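Local coordinates for Lin2111 protein (Listeria innocua, PDB 3EDP) that is of unknown function but probably acts as a GntR-family transcription regulator, pairing a DNA-binding winged helix-turn-helix domain with a UTRA domain, at residues A[125-130]-A[140-145]; A[204-209]-A[219-224]. All blocks are in the same frame, centred on the assembly; numbering follows the deposited sequence.

Contact 1: residues A[125-130]-A[140-145]; sequences VYSIKF and LDRLIL
The ring of Phe-130 lies over Asp-141 in the antiparallel beta hairpin formed by strands 124-134 and 137-146, within the six-stranded sheet of the UTRA domain. Asp-141 CB sits 3.5 Å from the Phe-130 ring centroid, a CH-pi contact over the face; the carboxylate lies nearly parallel to the ring (planes 3° apart), its OD2 hydrogen-bonded to His-222 ND1. The ring reaches across because CG stands between the backbone N and the carbonyl carbon (chi1 66°), which also lets CE2 touch Leu-143 CD1 at 3.6 Å. Farther along this face, Ile-128 and Leu-143 meet through their CB atoms. Six backbone bonds fix the pairing, among them Asp-141 N to Phe-130 O at 2.8 Å and Tyr-126 N to Leu-145 O at 2.7 Å. The opposite face carries Ser-127, Ile-144, Lys-129 and Arg-142. There the two cationic chains run side by side and both form salt bridges to Glu-189 OE1 of helix 188-194, which gathers their ends. Bends at chi3 and chi4 turn the end of Lys-129 toward its neighbour, so that its NZ lies at the guanidinium edge, 3.0 Å from Arg-142 NE, two donors with no hydrogen bond between them.

Contact 2: residues A[204-209]-A[219-224]; sequences KLSSVF and IQYHYE
Lys-204 stretches alongside Tyr-223 and on toward Tyr-221, and its methylenes pack closely at this end of the strand pair. With CG anti to the backbone N (chi1 176°) and every later torsion extended, the chain runs the length of the Tyr-223 side chain: CG is 3.7 Å from Tyr-223 CE1, and CE is 3.6 Å from Tyr-223 OH. The same CE lies 3.6 Å from Tyr-221 CD1, the lysine and this tyrosine lying side by side and pointing the same way. Next along this face, Ser-206 OG comes to the edge of the Tyr-221 ring, near its plane and 3.2 Å from CD1. Helix 110-117 packs against Tyr-221 through Phe-112 and Tyr-113, while Tyr-223 rests on Gln-190 and Met-194 of helix 188-194.

Strands 201-211 and 215-225 form a second antiparallel hairpin of the UTRA sheet. Four backbone bonds join these segments, two in the Leu-205 and His-222 pair and two in the Ser-207 and Gln-220 pair.

The face bearing those four residues is looser between the strands, with partly exposed polar groups at Gln-220 and His-222. The side chains of Leu-205 and His-222 come no nearer each other than 4.3 Å, CB to CB, and Ser-207 OG is hydrogen-bonded to Gln-179 NE2 of the same chain. Phe-209 offers its ring edge to the amide of Gln-220, with CZ 3.8 Å from OE1 and the two planes 31° apart. His-222 is held along its own strand instead: NE2 donates to Glu-224 OE2 at 2.7 Å, with the acceptor close to the imidazole plane, while ND1 bonds to Asp-141 OD2. Gripped at both nitrogens, the ring has its rotation fixed, and the two carboxylates may favour a protonated imidazole. Leu-205 also packs on Gln-179 of the second subunit.

In the fold
From the N terminus, the chain passes through the probable DNA-binding region and strand 99-108 before contact 1 closes the tight loop between strands 124-134 and 137-146. Helix 163-167, strand 176-185 and helix 188-194 follow, and contact 2 then closes a second hairpin, 201-211 with 215-225. The two closures are in series, neither nesting nor crossing, with centres about 10 Å apart. Strands 137-146 and 215-225 lie next to each other, so the hairpins join edge to edge; Tyr-221 N and Arg-142 O, 2.8 Å apart, probably form a hydrogen bond across this seam. Strands 99-108 and 176-185 flank the joined hairpins, completing one six-stranded antiparallel sheet.

Contact 1: residues A[125-130]-A[140-145]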
ATOM      1  N   VAL A 125       8.596 -19.275  -7.159  1.00 34.90           N
ATOM      2  CA  VAL A 125       7.657 -18.274  -6.679  1.00 31.06           C
ATOM      3  C   VAL A 125       6.242 -18.704  -7.036  1.00 30.05           C
ATOM      4  O   VAL A 125       6.030 -19.409  -8.020  1.00 31.49           O
ATOM      5  CB  VAL A 125       7.922 -16.869  -7.303  1.00 32.33           C
ATOM      6  CG1 VAL A 125       9.345 -16.406  -7.012  1.00 38.06           C
ATOM      7  CG2 VAL A 125       7.658 -16.876  -8.809  1.00 27.16           C
ATOM      8  N   TYR A 126       5.276 -18.290  -6.222  1.00 31.99           N
ATOM      9  CA  TYR A 126       3.876 -18.430  -6.578  1.00 28.81           C
ATOM     10  C   TYR A 126       3.493 -17.281  -7.486  1.00 29.31           C
ATOM     11  O   TYR A 126       3.917 -16.139  -7.282  1.00 32.02           O
ATOM     12  CB  TYR A 126       2.985 -18.373  -5.345  1.00 27.54           C
ATOM     13  CG  TYR A 126       3.114 -19.548  -4.419  1.00 36.46           C
ATOM     14  CD1 TYR A 126       2.555 -20.779  -4.752  1.00 39.61           C
ATOM     15  CD2 TYR A 126       3.777 -19.426  -3.202  1.00 32.71           C
ATOM     16  CE1 TYR A 126       2.663 -21.862  -3.905  1.00 41.12           C
ATOM     17  CE2 TYR A 126       3.885 -20.500  -2.342  1.00 34.27           C
ATOM     18  CZ  TYR A 126       3.328 -21.718  -2.706  1.00 38.60           C
ATOM     19  OH  TYR A 126       3.429 -22.793  -1.862  1.00 38.28           O
ATOM     20  N   SER A 127       2.678 -17.582  -8.482  1.00 29.93           N
ATOM     21  CA  SER A 127       2.151 -16.565  -9.368  1.00 34.96           C
ATOM     22  C   SER A 127       0.642 -16.649  -9.303  1.00 32.63           C
ATOM     23  O   SER A 127       0.058 -17.698  -9.574  1.00 28.96           O
ATOM     24  CB  SER A 127       2.632 -16.795 -10.798  1.00 36.35           C
ATOM     25  OG  SER A 127       2.123 -15.795 -11.657  1.00 31.70           O
ATOM     26  N   ILE A 128       0.016 -15.549  -8.908  1.00 26.34           N
ATOM     27  CA  ILE A 128      -1.431 -15.499  -8.800  1.00 31.84           C
ATOM     28  C   ILE A 128      -1.951 -14.408  -9.715  1.00 37.22           C
ATOM     29  O   ILE A 128      -1.417 -13.301  -9.745  1.00 30.11           O
ATOM     30  CB  ILE A 128      -1.877 -15.212  -7.353  1.00 34.83           C
ATOM     31  CG1 ILE A 128      -1.420 -16.340  -6.428  1.00 40.84           C
ATOM     32  CG2 ILE A 128      -3.386 -15.051  -7.282  1.00 32.74           C
ATOM     33  CD1 ILE A 128      -1.539 -16.016  -4.954  1.00 46.81           C
ATOM     34  N   LYS A 129      -2.981 -14.729 -10.481  1.00 34.88           N
ATOM     35  CA  LYS A 129      -3.618 -13.735 -11.319  1.00 36.23           C
ATOM     36  C   LYS A 129      -5.102 -13.691 -10.994  1.00 38.42           C
ATOM     37  O   LYS A 129      -5.767 -14.731 -10.963  1.00 34.92           O
ATOM     38  CB  LYS A 129      -3.411 -14.076 -12.794  1.00 34.04           C
ATOM     39  CG  LYS A 129      -3.824 -12.962 -13.748  1.00 42.27           C
ATOM     40  CD  LYS A 129      -3.682 -13.398 -15.198  1.00 58.02           C
ATOM     41  CE  LYS A 129      -2.406 -14.205 -15.421  1.00 68.33           C
ATOM     42  NZ  LYS A 129      -1.173 -13.493 -14.959  1.00 63.03           N
ATOM     43  N   PHE A 130      -5.618 -12.494 -10.734  1.00 28.59           N
ATOM     44  CA  PHE A 130      -7.058 -12.328 -10.551  1.00 28.91           C
ATOM     45  C   PHE A 130      -7.636 -11.064 -11.185  1.00 31.83           C
ATOM     46  O   PHE A 130      -6.922 -10.109 -11.486  1.00 30.90           O
ATOM     47  CB  PHE A 130      -7.469 -12.437  -9.077  1.00 28.23           C
ATOM     48  CG  PHE A 130      -6.954 -11.327  -8.203  1.00 34.66           C
ATOM     49  CD1 PHE A 130      -7.649 -10.133  -8.090  1.00 39.31           C
ATOM     50  CD2 PHE A 130      -5.795 -11.492  -7.461  1.00 32.63           C
ATOM     51  CE1 PHE A 130      -7.184  -9.116  -7.277  1.00 28.73           C
ATOM     52  CE2 PHE A 130      -5.329 -10.482  -6.640  1.00 35.86           C
ATOM     53  CZ  PHE A 130      -6.023  -9.290  -6.551  1.00 33.68           C
ATOM     54  N   LEU A 140      -7.094  -5.965 -13.454  1.00 32.32           N
ATOM     55  CA  LEU A 140      -6.329  -7.198 -13.444  1.00 33.56           C
ATOM     56  C   LEU A 140      -5.184  -7.073 -12.451  1.00 31.28           C
ATOM     57  O   LEU A 140      -4.449  -6.084 -12.455  1.00 31.62           O
ATOM     58  CB  LEU A 140      -5.789  -7.486 -14.846  1.00 33.86           C
ATOM     59  CG  LEU A 140      -4.789  -8.630 -14.974  1.00 41.14           C
ATOM     60  CD1 LEU A 140      -5.503  -9.948 -14.772  1.00 42.27           C
ATOM     61  CD2 LEU A 140      -4.134  -8.592 -16.344  1.00 51.38           C
ATOM     62  N   ASP A 141      -5.042  -8.070 -11.590  1.00 32.29           N
ATOM     63  CA  ASP A 141      -3.954  -8.079 -10.624  1.00 32.91           C
ATOM     64  C   ASP A 141      -3.072  -9.289 -10.814  1.00 32.87           C
ATOM     65  O   ASP A 141      -3.557 -10.387 -11.081  1.00 31.03           O
ATOM     66  CB  ASP A 141      -4.482  -8.052  -9.186  1.00 34.10           C
ATOM     67  CG  ASP A 141      -4.845  -6.656  -8.731  1.00 40.84           C
ATOM     68  OD1 ASP A 141      -4.114  -6.100  -7.884  1.00 39.59           O
ATOM     69  OD2 ASP A 141      -5.844  -6.103  -9.236  1.00 43.66           O
ATOM     70  N   ARG A 142      -1.770  -9.077 -10.685  1.00 27.73           N
ATOM     71  CA  ARG A 142      -0.830 -10.182 -10.651  1.00 31.77           C
ATOM     72  C   ARG A 142       0.050 -10.052  -9.412  1.00 36.73           C
ATOM     73  O   ARG A 142       0.611  -8.986  -9.140  1.00 27.70           O
ATOM     74  CB  ARG A 142      -0.002 -10.242 -11.937  1.00 35.66           C
ATOM     75  CG  ARG A 142       1.340 -10.943 -11.780  1.00 48.55           C
ATOM     76  CD  ARG A 142       1.619 -11.923 -12.919  1.00 62.89           C
ATOM     77  NE  ARG A 142       1.003 -11.529 -14.185  1.00 72.22           N
ATOM     78  CZ  ARG A 142       1.339 -10.450 -14.890  1.00 78.66           C
ATOM     79  NH1 ARG A 142       2.282  -9.623 -14.446  1.00 84.01           N
ATOM     80  NH2 ARG A 142       0.715 -10.185 -16.032  1.00 71.26           N
ATOM     81  N   LEU A 143       0.132 -11.142  -8.656  1.00 23.82           N
ATOM     82  CA  LEU A 143       0.920 -11.222  -7.430  1.00 24.88           C
ATOM     83  C   LEU A 143       2.020 -12.267  -7.568  1.00 31.75           C
ATOM     84  O   LEU A 143       1.797 -13.364  -8.104  1.00 30.00           O
ATOM     85  CB  LEU A 143       0.036 -11.657  -6.268  1.00 31.69           C
ATOM     86  CG  LEU A 143      -0.716 -10.659  -5.402  1.00 54.90           C
ATOM     87  CD1 LEU A 143      -1.809  -9.968  -6.197  1.00 59.35           C
ATOM     88  CD2 LEU A 143      -1.289 -11.395  -4.198  1.00 58.55           C
ATOM     89  N   ILE A 144       3.197 -11.929  -7.067  1.00 25.14           N
ATOM     90  CA  ILE A 144       4.324 -12.844  -7.045  1.00 27.24           C
ATOM     91  C   ILE A 144       4.817 -12.985  -5.603  1.00 24.93           C
ATOM     92  O   ILE A 144       5.182 -11.997  -4.970  1.00 29.58           O
ATOM     93  CB  ILE A 144       5.468 -12.340  -7.939  1.00 27.58           C
ATOM     94  CG1 ILE A 144       4.961 -12.057  -9.357  1.00 31.35           C
ATOM     95  CG2 ILE A 144       6.614 -13.351  -7.961  1.00 25.31           C
ATOM     96  CD1 ILE A 144       4.580 -13.297 -10.151  1.00 34.82           C
ATOM     97  N   LEU A 145       4.805 -14.212  -5.088  1.00 25.87           N
ATOM     98  CA  LEU A 145       5.239 -14.510  -3.721  1.00 25.43           C
ATOM     99  C   LEU A 145       6.247 -15.654  -3.742  1.00 29.76           C
ATOM    100  O   LEU A 145       5.900 -16.768  -4.099  1.00 31.61           O
ATOM    101  CB  LEU A 145       4.048 -14.958  -2.872  1.00 26.11           C
ATOM    102  CG  LEU A 145       2.811 -14.066  -2.744  1.00 38.13           C
ATOM    103  CD1 LEU A 145       1.727 -14.772  -1.925  1.00 37.50           C
ATOM    104  CD2 LEU A 145       3.173 -12.759  -2.101  1.00 29.88           C
TER

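Contact 2: residues A[204-209]-A[219-224]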
ATOM      1  N   LYS A 204      -0.615   1.216 -14.903  1.00 29.56           N
ATOM      2  CA  LYS A 204       0.035   0.092 -14.248  1.00 30.42           C
ATOM      3  C   LYS A 204       0.632   0.557 -12.916  1.00 34.75           C
ATOM      4  O   LYS A 204       1.552   1.372 -12.883  1.00 29.84           O
ATOM      5  CB  LYS A 204       1.111  -0.522 -15.141  1.00 32.31           C
ATOM      6  CG  LYS A 204       1.904  -1.643 -14.481  1.00 36.99           C
ATOM      7  CD  LYS A 204       3.099  -2.042 -15.327  1.00 40.76           C
ATOM      8  CE  LYS A 204       3.783  -3.296 -14.792  1.00 42.57           C
ATOM      9  NZ  LYS A 204       5.021  -3.570 -15.569  1.00 45.74           N
ATOM     10  N   LEU A 205       0.070   0.045 -11.826  1.00 24.15           N
ATOM     11  CA  LEU A 205       0.520   0.363 -10.481  1.00 18.95           C
ATOM     12  C   LEU A 205       1.344  -0.806  -9.957  1.00 33.14           C
ATOM     13  O   LEU A 205       0.804  -1.873  -9.652  1.00 28.78           O
ATOM     14  CB  LEU A 205      -0.696   0.598  -9.577  1.00 20.98           C
ATOM     15  CG  LEU A 205      -0.441   0.827  -8.082  1.00 25.51           C
ATOM     16  CD1 LEU A 205       0.364   2.112  -7.857  1.00 22.21           C
ATOM     17  CD2 LEU A 205      -1.763   0.852  -7.304  1.00 28.59           C
ATOM     18  N   SER A 206       2.656  -0.620  -9.872  1.00 29.06           N
ATOM     19  CA  SER A 206       3.523  -1.689  -9.390  1.00 30.07           C
ATOM     20  C   SER A 206       3.806  -1.481  -7.910  1.00 33.20           C
ATOM     21  O   SER A 206       4.094  -0.367  -7.479  1.00 29.52           O
ATOM     22  CB  SER A 206       4.832  -1.742 -10.184  1.00 22.62           C
ATOM     23  OG  SER A 206       4.587  -1.927 -11.566  1.00 32.65           O
ATOM     24  N   SER A 207       3.693  -2.551  -7.132  1.00 31.38           N
ATOM     25  CA  SER A 207       3.951  -2.486  -5.696  1.00 24.02           C
ATOM     26  C   SER A 207       5.009  -3.515  -5.316  1.00 30.60           C
ATOM     27  O   SER A 207       4.930  -4.681  -5.716  1.00 30.21           O
ATOM     28  CB  SER A 207       2.673  -2.756  -4.902  1.00 22.43           C
ATOM     29  OG  SER A 207       1.615  -1.903  -5.274  1.00 27.77           O
ATOM     30  N   VAL A 208       6.015  -3.080  -4.570  1.00 26.18           N
ATOM     31  CA  VAL A 208       6.963  -4.003  -3.974  1.00 30.59           C
ATOM     32  C   VAL A 208       6.806  -3.928  -2.455  1.00 29.78           C
ATOM     33  O   VAL A 208       6.926  -2.860  -1.871  1.00 28.14           O
ATOM     34  CB  VAL A 208       8.407  -3.668  -4.368  1.00 34.31           C
ATOM     35  CG1 VAL A 208       9.375  -4.633  -3.684  1.00 32.85           C
ATOM     36  CG2 VAL A 208       8.564  -3.723  -5.886  1.00 32.59           C
ATOM     37  N   PHE A 209       6.489  -5.051  -1.823  1.00 30.54           N
ATOM     38  CA  PHE A 209       6.293  -5.074  -0.379  1.00 24.16           C
ATOM     39  C   PHE A 209       7.594  -5.532   0.274  1.00 22.87           C
ATOM     40  O   PHE A 209       8.190  -6.535  -0.144  1.00 27.21           O
ATOM     41  CB  PHE A 209       5.157  -6.019   0.008  1.00 27.79           C
ATOM     42  CG  PHE A 209       3.800  -5.628  -0.538  1.00 27.06           C
ATOM     43  CD1 PHE A 209       2.915  -4.889   0.231  1.00 33.13           C
ATOM     44  CD2 PHE A 209       3.401  -6.029  -1.802  1.00 21.63           C
ATOM     45  CE1 PHE A 209       1.655  -4.547  -0.254  1.00 28.04           C
ATOM     46  CE2 PHE A 209       2.145  -5.688  -2.298  1.00 22.22           C
ATOM     47  CZ  PHE A 209       1.272  -4.945  -1.523  1.00 27.40           C
ATOM     48  N   ILE A 219       5.564  -8.957  -4.668  1.00 23.26           N
ATOM     49  CA  ILE A 219       5.357  -7.988  -5.733  1.00 28.45           C
ATOM     50  C   ILE A 219       3.933  -8.085  -6.235  1.00 30.23           C
ATOM     51  O   ILE A 219       3.400  -9.191  -6.400  1.00 29.13           O
ATOM     52  CB  ILE A 219       6.277  -8.260  -6.935  1.00 39.99           C
ATOM     53  CG1 ILE A 219       7.743  -8.148  -6.530  1.00 41.37           C
ATOM     54  CG2 ILE A 219       5.963  -7.291  -8.063  1.00 43.20           C
ATOM     55  CD1 ILE A 219       8.685  -8.670  -7.581  1.00 44.50           C
ATOM     56  N   GLN A 220       3.327  -6.934  -6.497  1.00 28.25           N
ATOM     57  CA  GLN A 220       1.995  -6.877  -7.097  1.00 27.87           C
ATOM     58  C   GLN A 220       1.963  -5.908  -8.269  1.00 26.46           C
ATOM     59  O   GLN A 220       2.547  -4.825  -8.208  1.00 22.22           O
ATOM     60  CB  GLN A 220       0.966  -6.438  -6.064  1.00 23.41           C
ATOM     61  CG  GLN A 220      -0.464  -6.363  -6.592  1.00 22.15           C
ATOM     62  CD  GLN A 220      -1.452  -6.043  -5.472  1.00 32.88           C
ATOM     63  OE1 GLN A 220      -1.062  -5.534  -4.427  1.00 34.59           O
ATOM     64  NE2 GLN A 220      -2.724  -6.366  -5.680  1.00 36.23           N
ATOM     65  N   TYR A 221       1.297  -6.311  -9.343  1.00 27.00           N
ATOM     66  CA  TYR A 221       1.055  -5.430 -10.473  1.00 28.60           C
ATOM     67  C   TYR A 221      -0.443  -5.318 -10.616  1.00 32.09           C
ATOM     68  O   TYR A 221      -1.140  -6.324 -10.684  1.00 33.79           O
ATOM     69  CB  TYR A 221       1.662  -5.985 -11.764  1.00 24.74           C
ATOM     70  CG  TYR A 221       3.151  -6.192 -11.702  1.00 27.36           C
ATOM     71  CD1 TYR A 221       4.022  -5.109 -11.688  1.00 34.76           C
ATOM     72  CD2 TYR A 221       3.692  -7.471 -11.651  1.00 31.97           C
ATOM     73  CE1 TYR A 221       5.396  -5.295 -11.628  1.00 35.55           C
ATOM     74  CE2 TYR A 221       5.059  -7.666 -11.596  1.00 34.27           C
ATOM     75  CZ  TYR A 221       5.906  -6.574 -11.591  1.00 39.09           C
ATOM     76  OH  TYR A 221       7.266  -6.766 -11.535  1.00 42.89           O
ATOM     77  N   HIS A 222      -0.938  -4.087 -10.628  1.00 28.01           N
ATOM     78  CA  HIS A 222      -2.362  -3.836 -10.759  1.00 28.03           C
ATOM     79  C   HIS A 222      -2.590  -2.981 -12.002  1.00 29.86           C
ATOM     80  O   HIS A 222      -1.882  -1.996 -12.223  1.00 28.13           O
ATOM     81  CB  HIS A 222      -2.884  -3.133  -9.501  1.00 22.51           C
ATOM     82  CG  HIS A 222      -4.287  -2.631  -9.628  1.00 31.64           C
ATOM     83  ND1 HIS A 222      -5.387  -3.455  -9.508  1.00 36.45           N
ATOM     84  CD2 HIS A 222      -4.775  -1.388  -9.862  1.00 33.46           C
ATOM     85  CE1 HIS A 222      -6.490  -2.745  -9.664  1.00 36.05           C
ATOM     86  NE2 HIS A 222      -6.146  -1.487  -9.881  1.00 36.17           N
ATOM     87  N   TYR A 223      -3.566  -3.364 -12.814  1.00 25.79           N
ATOM     88  CA  TYR A 223      -3.817  -2.682 -14.083  1.00 27.45           C
ATOM     89  C   TYR A 223      -5.239  -2.154 -14.136  1.00 35.54           C
ATOM     90  O   TYR A 223      -6.182  -2.862 -13.764  1.00 26.82           O
ATOM     91  CB  TYR A 223      -3.621  -3.640 -15.261  1.00 32.20           C
ATOM     92  CG  TYR A 223      -2.238  -4.243 -15.374  1.00 36.21           C
ATOM     93  CD1 TYR A 223      -1.266  -3.654 -16.173  1.00 32.16           C
ATOM     94  CD2 TYR A 223      -1.910  -5.408 -14.690  1.00 33.34           C
ATOM     95  CE1 TYR A 223      -0.007  -4.207 -16.288  1.00 36.49           C
ATOM     96  CE2 TYR A 223      -0.651  -5.964 -14.793  1.00 31.58           C
ATOM     97  CZ  TYR A 223       0.295  -5.359 -15.593  1.00 36.32           C
ATOM     98  OH  TYR A 223       1.547  -5.909 -15.709  1.00 40.40           O
ATOM     99  N   GLU A 224      -5.393  -0.922 -14.619  1.00 26.91           N
ATOM    100  CA  GLU A 224      -6.710  -0.324 -14.802  1.00 27.72           C
ATOM    101  C   GLU A 224      -6.769   0.424 -16.121  1.00 30.28           C
ATOM    102  O   GLU A 224      -5.790   1.044 -16.542  1.00 34.97           O
ATOM    103  CB  GLU A 224      -7.024   0.681 -13.691  1.00 30.31           C
ATOM    104  CG  GLU A 224      -7.246   0.083 -12.323  1.00 47.01           C
ATOM    105  CD  GLU A 224      -7.525   1.146 -11.260  1.00 49.01           C
ATOM    106  OE1 GLU A 224      -7.707   2.336 -11.616  1.00 50.91           O
ATOM    107  OE2 GLU A 224      -7.569   0.789 -10.067  1.00 41.34           O
TER